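Long-range contacts in Poly(A) ribonuclease pop2 (Schizosaccharomyces pombe, PDB 2P51), which removes poly(A) tails from messenger RNA as a metal-dependent 3'-exoribonuclease, serving as a catalytic component of the CCR4-NOT complex: residues M35-S40 with C104-N109; S40-Y45 with L90-E95. All blocks are in the same frame, centred on the assembly; numbering follows the deposited sequence. Where two conformers were deposited one is given.

Interaction 1: M35-S40 with C104-N109; sequences MNLIMS and CTWQFN
The CG1-CD1 branch of Ile38 lies across one face of the Trp106 indole, and most of the contact is built round that pair. The CG1 methylene of Ile38 sits almost squarely over the six-membered ring, 3.5 Å from its centroid and only 12° off the ring normal, a CH-pi contact. CG1 is turned anti to the carbonyl carbon of Ile38 (chi1 -68°), which carries the extended arm across the indole face; CD1 then continues toward the strand, 3.7 Å from Trp106 CG. The same methyl ends at the rim of the next aromatic ring, in its plane, with Ile38 CD1 3.5 Å from Phe108 CZ. One isoleucine branch thus serves two rings, a face of the first and an edge of the second. Leu37 meets the indole from another direction: its CD2 lies at the ring edge, 3.9 Å from Trp106 CZ2. The Met35 chain is bent at chi2 and chi3, bringing SD obliquely to Phe108, 3.7 Å from CE1, in a Met-aromatic contact. At the polar corner of the indole, Trp106 NE1 donates to OE1 of Glu34, one residue before the segment on helix 31-41. A leucine here, without the indole face and N-H, would probably open a gap beside Ile38 and leave Glu34 without this partner. The axes of helix 35-40 and strand 105-109 come within 11.0 Å, at 146° between their N-to-C directions; this is the hydrophobic layer between helix 31-41 and the central mixed sheet of the DEDD nuclease fold, of the RNase H type.

Interaction 2: S40-Y45 with L90-E95; sequences SLIERY and LALSDE
Tyr45 and Leu92 meet through their CB atoms, 4.0 Å apart, where the chain leaving helix 31-41 passes the end of strand 87-93. Leu92 carries its CG anti to its own carbonyl carbon (chi1 -84°), and this branch faces the turn: Leu92 CG lies 3.7 Å from Tyr45 O, while CD2 reaches Leu41 CB and Ile42 CD1, where the helix gives way to the linker. Ile42 CD1 and Leu92 CD2 are 4.2 Å apart. The Ile42 and Leu92 side chains cross at about a right angle. Ile42 gets its CD1 there with CG1 anti to the backbone N (chi1 -172°) and a bend at chi2, so that the methyl comes in although the CB itself does not point at the strand.

In this DEDD nuclease fold, residues 40-45 carry the chain from helix 31-41, which covers the sheet, toward strand 47-53, which pairs with strand 87-93; Ser93 already bonds to Val47 through the backbone.

The Tyr45 ring turns its edge to the opposing backbone: Asp94 N lies near the ring plane, 3.5 Å from Tyr45 CD1. Asp94 CB packs 3.5 Å from Arg44 O and 3.9 Å from Tyr45 CD1. Its carboxylate looks elsewhere, Asp94 OD1 accepting the backbone N-H groups of Glu96 and Asn98 and tying down the turn that follows the strand. Arg44 folds its long side chain back along its own segment, where NH2 donates to Ser40 O at 3.1 Å, from above the carbonyl plane and with a bent N-H...O angle of 149°.

How the interactions relate
Both contacts draw on helix 31-41, and interaction 2 extends into the linker after it; Ser40 belongs to both. Interaction 1 sets the helix on strand 105-109; interaction 2, centred 10 Å away, sets the helix end and linker on strand 87-93. The two strands follow each other in the chain and are antiparallel neighbours in the sheet, joined where Trp106 N lies 2.8 Å from Leu90 O, a probable hydrogen bond. Leu41 of interaction 2 also touches Trp106 of interaction 1, which makes the hydrophobic layer continuous. Phe108 comes nearest the catalytic centre, its side chain about 10 Å from those of the metal ligands Asp51 and Glu53; interaction 2 lies away from the metal site.

Interaction 1: M35-S40 with C104-N109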
loop_
_atom_site.group_PDB
_atom_site.type_symbol
_atom_site.label_atom_id
_atom_site.label_comp_id
_atom_site.label_asym_id
_atom_site.label_seq_id
_atom_site.Cartn_x
_atom_site.Cartn_y
_atom_site.Cartn_z
ATOM N N MET A 35 4.527 9.754 12.718
ATOM C CA MET A 35 3.054 9.801 12.647
ATOM C C MET A 35 2.551 11.189 13.017
ATOM O O MET A 35 1.572 11.657 12.415
ATOM C CB MET A 35 2.425 8.731 13.557
ATOM C CG MET A 35 2.656 7.306 13.038
ATOM S SD MET A 35 1.946 7.048 11.373
ATOM C CE MET A 35 0.293 7.518 11.712
ATOM N N ASN A 36 3.206 11.846 13.961
ATOM C CA ASN A 36 2.777 13.200 14.354
ATOM C C ASN A 36 2.933 14.127 13.146
ATOM O O ASN A 36 2.047 14.964 12.901
ATOM C CB ASN A 36 3.550 13.776 15.549
ATOM C CG ASN A 36 3.213 13.161 16.868
ATOM O OD1 ASN A 36 3.946 13.306 17.891
ATOM N ND2 ASN A 36 2.090 12.481 16.891
ATOM N N LEU A 37 4.027 13.984 12.414
ATOM C CA LEU A 37 4.236 14.847 11.231
ATOM C C LEU A 37 3.153 14.596 10.189
ATOM O O LEU A 37 2.556 15.530 9.657
ATOM C CB LEU A 37 5.616 14.615 10.655
ATOM C CG LEU A 37 6.036 15.482 9.456
ATOM C CD1 LEU A 37 5.890 16.977 9.709
ATOM C CD2 LEU A 37 7.465 15.132 9.077
ATOM N N ILE A 38 2.912 13.310 9.890
ATOM C CA ILE A 38 1.816 12.947 8.975
ATOM C C ILE A 38 0.500 13.514 9.465
ATOM O O ILE A 38 -0.233 14.094 8.650
ATOM C CB ILE A 38 1.741 11.431 8.789
ATOM C CG1 ILE A 38 2.980 10.940 8.019
ATOM C CG2 ILE A 38 0.435 10.999 8.089
ATOM C CD1 ILE A 38 3.172 9.426 8.051
ATOM N N MET A 39 0.148 13.364 10.744
ATOM C CA MET A 39 -1.123 13.902 11.242
ATOM C C MET A 39 -1.241 15.403 11.044
ATOM O O MET A 39 -2.344 15.905 10.789
ATOM C CB MET A 39 -1.274 13.553 12.739
ATOM C CG MET A 39 -1.608 12.075 12.863
ATOM S SD MET A 39 -1.642 11.627 14.598
ATOM C CE MET A 39 -3.028 12.537 15.214
ATOM N N SER A 40 -0.118 16.106 11.168
ATOM C CA SER A 40 -0.148 17.546 11.004
ATOM C C SER A 40 -0.336 17.985 9.557
ATOM O O SER A 40 -0.666 19.176 9.360
ATOM C CB SER A 40 1.176 18.107 11.549
ATOM O OG SER A 40 2.248 18.016 10.623
ATOM N N CYS A 104 8.245 13.506 0.128
ATOM C CA CYS A 104 7.483 12.956 -1.001
ATOM C C CYS A 104 6.743 11.702 -0.538
ATOM O O CYS A 104 5.678 11.411 -1.074
ATOM C CB CYS A 104 8.393 12.635 -2.183
ATOM S SG CYS A 104 9.398 13.983 -2.871
ATOM N N THR A 105 7.286 10.940 0.416
ATOM C CA THR A 105 6.679 9.682 0.843
ATOM C C THR A 105 7.304 9.231 2.161
ATOM O O THR A 105 8.448 9.591 2.480
ATOM C CB THR A 105 6.831 8.618 -0.265
ATOM O OG1 THR A 105 6.120 7.431 0.099
ATOM C CG2 THR A 105 8.297 8.214 -0.467
ATOM N N TRP A 106 6.577 8.441 2.960
ATOM C CA TRP A 106 7.079 7.804 4.156
ATOM C C TRP A 106 7.187 6.301 3.906
ATOM O O TRP A 106 6.307 5.724 3.248
ATOM C CB TRP A 106 6.115 7.989 5.341
ATOM C CG TRP A 106 6.243 9.341 5.993
ATOM C CD1 TRP A 106 7.000 9.605 7.116
ATOM C CD2 TRP A 106 5.637 10.583 5.607
ATOM N NE1 TRP A 106 6.891 10.946 7.440
ATOM C CE2 TRP A 106 6.078 11.558 6.552
ATOM C CE3 TRP A 106 4.781 10.979 4.574
ATOM C CZ2 TRP A 106 5.677 12.895 6.482
ATOM C CZ3 TRP A 106 4.369 12.298 4.490
ATOM C CH2 TRP A 106 4.818 13.242 5.441
ATOM N N GLN A 107 8.228 5.727 4.479
ATOM C CA GLN A 107 8.418 4.304 4.393
ATOM C C GLN A 107 8.515 3.742 5.813
ATOM O O GLN A 107 9.498 3.963 6.507
ATOM C CB GLN A 107 9.706 4.033 3.615
ATOM C CG GLN A 107 10.091 2.572 3.474
ATOM C CD GLN A 107 11.058 2.446 2.281
ATOM O OE1 GLN A 107 10.555 2.173 1.176
ATOM N NE2 GLN A 107 12.342 2.608 2.532
ATOM N N PHE A 108 7.500 2.979 6.228
ATOM C CA PHE A 108 7.431 2.366 7.540
ATOM C C PHE A 108 8.065 0.983 7.458
ATOM O O PHE A 108 7.621 0.183 6.613
ATOM C CB PHE A 108 5.966 2.228 7.972
ATOM C CG PHE A 108 5.326 3.588 8.200
ATOM C CD1 PHE A 108 5.304 4.131 9.479
ATOM C CD2 PHE A 108 4.785 4.313 7.168
ATOM C CE1 PHE A 108 4.740 5.385 9.681
ATOM C CE2 PHE A 108 4.231 5.577 7.376
ATOM C CZ PHE A 108 4.220 6.147 8.623
ATOM N N ASN A 109 9.070 0.721 8.276
ATOM C CA ASN A 109 9.809 -0.546 8.221
ATOM C C ASN A 109 9.469 -1.443 9.403
ATOM O O ASN A 109 9.660 -0.983 10.551
ATOM C CB ASN A 109 11.312 -0.197 8.212
ATOM C CG ASN A 109 11.664 0.612 6.957
ATOM O OD1 ASN A 109 11.542 0.108 5.829
ATOM N ND2 ASN A 109 12.069 1.858 7.192
#

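Interaction 2: S40-Y45 with L90-E95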
loop_
_atom_site.group_PDB
_atom_site.type_symbol
_atom_site.label_atom_id
_atom_site.label_comp_id
_atom_site.label_asym_id
_atom_site.label_seq_id
_atom_site.Cartn_x
_atom_site.Cartn_y
_atom_site.Cartn_z
ATOM N N SER A 40 -0.118 16.106 11.168
ATOM C CA SER A 40 -0.148 17.546 11.004
ATOM C C SER A 40 -0.336 17.985 9.557
ATOM O O SER A 40 -0.666 19.176 9.360
ATOM C CB SER A 40 1.176 18.107 11.549
ATOM O OG SER A 40 2.248 18.016 10.623
ATOM N N LEU A 41 -0.110 17.083 8.594
ATOM C CA LEU A 41 -0.167 17.426 7.170
ATOM C C LEU A 41 -1.420 16.928 6.484
ATOM O O LEU A 41 -1.780 17.432 5.423
ATOM C CB LEU A 41 1.057 16.815 6.440
ATOM C CG LEU A 41 2.391 17.537 6.741
ATOM C CD1 LEU A 41 3.628 16.758 6.382
ATOM C CD2 LEU A 41 2.373 18.879 5.994
ATOM N N ILE A 42 -2.104 15.912 7.034
ATOM C CA ILE A 42 -3.126 15.189 6.246
ATOM C C ILE A 42 -4.285 16.084 5.840
ATOM O O ILE A 42 -4.876 15.858 4.776
ATOM C CB ILE A 42 -3.637 13.935 7.008
ATOM C CG1 ILE A 42 -4.551 13.067 6.125
ATOM C CG2 ILE A 42 -4.329 14.330 8.302
ATOM C CD1 ILE A 42 -3.795 12.441 4.977
ATOM N N GLU A 43 -4.602 17.100 6.670
ATOM C CA GLU A 43 -5.775 17.891 6.236
ATOM C C GLU A 43 -5.464 18.666 4.962
ATOM O O GLU A 43 -6.344 18.840 4.101
ATOM C CB GLU A 43 -6.224 18.828 7.356
ATOM C CG GLU A 43 -7.355 19.757 6.939
ATOM C CD GLU A 43 -7.955 20.491 8.117
ATOM O OE1 GLU A 43 -7.372 20.397 9.224
ATOM O OE2 GLU A 43 -9.008 21.144 7.941
ATOM N N ARG A 44 -4.240 19.134 4.807
ATOM C CA ARG A 44 -3.791 19.888 3.646
ATOM C C ARG A 44 -3.416 18.986 2.474
ATOM O O ARG A 44 -3.416 19.441 1.322
ATOM C CB ARG A 44 -2.570 20.760 3.998
ATOM C CG ARG A 44 -2.935 22.024 4.780
ATOM C CD ARG A 44 -1.642 22.738 5.157
ATOM N NE ARG A 44 -1.081 22.054 6.329
ATOM C CZ ARG A 44 0.203 22.014 6.584
ATOM N NH1 ARG A 44 1.030 22.600 5.717
ATOM N NH2 ARG A 44 0.668 21.418 7.665
ATOM N N TYR A 45 -3.048 17.736 2.755
ATOM C CA TYR A 45 -2.608 16.777 1.723
ATOM C C TYR A 45 -3.389 15.457 1.882
ATOM O O TYR A 45 -2.844 14.456 2.350
ATOM C CB TYR A 45 -1.099 16.543 1.856
ATOM C CG TYR A 45 -0.273 17.798 1.658
ATOM C CD1 TYR A 45 0.158 18.196 0.395
ATOM C CD2 TYR A 45 0.046 18.572 2.804
ATOM C CE1 TYR A 45 0.908 19.370 0.269
ATOM C CE2 TYR A 45 0.802 19.724 2.672
ATOM C CZ TYR A 45 1.219 20.086 1.408
ATOM O OH TYR A 45 1.964 21.237 1.287
ATOM N N LEU A 90 3.540 5.264 2.477
ATOM C CA LEU A 90 2.444 6.205 2.395
ATOM C C LEU A 90 2.953 7.526 1.792
ATOM O O LEU A 90 3.803 8.169 2.394
ATOM C CB LEU A 90 1.833 6.485 3.769
ATOM C CG LEU A 90 1.276 5.331 4.594
ATOM C CD1 LEU A 90 0.761 5.821 5.943
ATOM C CD2 LEU A 90 0.179 4.598 3.819
ATOM N N ALA A 91 2.402 7.915 0.649
ATOM C CA ALA A 91 2.774 9.131 -0.048
ATOM C C ALA A 91 1.577 10.082 -0.045
ATOM O O ALA A 91 0.524 9.764 -0.596
ATOM C CB ALA A 91 3.227 8.809 -1.475
ATOM N N LEU A 92 1.770 11.252 0.574
ATOM C CA LEU A 92 0.684 12.222 0.681
ATOM C C LEU A 92 0.774 13.226 -0.462
ATOM O O LEU A 92 1.847 13.671 -0.843
ATOM C CB LEU A 92 0.715 12.984 1.973
ATOM C CG LEU A 92 0.056 12.296 3.197
ATOM C CD1 LEU A 92 0.514 10.899 3.492
ATOM C CD2 LEU A 92 0.289 13.230 4.413
ATOM N N SER A 93 -0.421 13.599 -0.965
ATOM C CA SER A 93 -0.521 14.638 -1.958
ATOM C C SER A 93 -1.761 15.473 -1.639
ATOM O O SER A 93 -2.712 14.994 -1.025
ATOM C CB SER A 93 -0.713 14.022 -3.362
ATOM O OG SER A 93 0.282 13.062 -3.733
ATOM N N ASP A 94 -1.739 16.701 -2.158
ATOM C CA ASP A 94 -3.007 17.476 -2.166
ATOM C C ASP A 94 -3.847 17.028 -3.354
ATOM O O ASP A 94 -3.504 16.104 -4.119
ATOM C CB ASP A 94 -2.757 18.987 -2.132
ATOM C CG ASP A 94 -2.214 19.565 -3.417
ATOM O OD1 ASP A 94 -2.099 18.902 -4.472
ATOM O OD2 ASP A 94 -1.844 20.754 -3.394
ATOM N N GLU A 95 -4.995 17.677 -3.542
ATOM C CA GLU A 95 -5.936 17.205 -4.555
ATOM C C GLU A 95 -5.516 17.527 -5.980
ATOM O O GLU A 95 -6.212 17.116 -6.950
ATOM C CB GLU A 95 -7.275 17.879 -4.235
ATOM C CG GLU A 95 -7.871 17.402 -2.918
ATOM C CD GLU A 95 -8.639 16.100 -3.027
ATOM O OE1 GLU A 95 -8.588 15.429 -4.105
ATOM O OE2 GLU A 95 -9.312 15.768 -2.014
#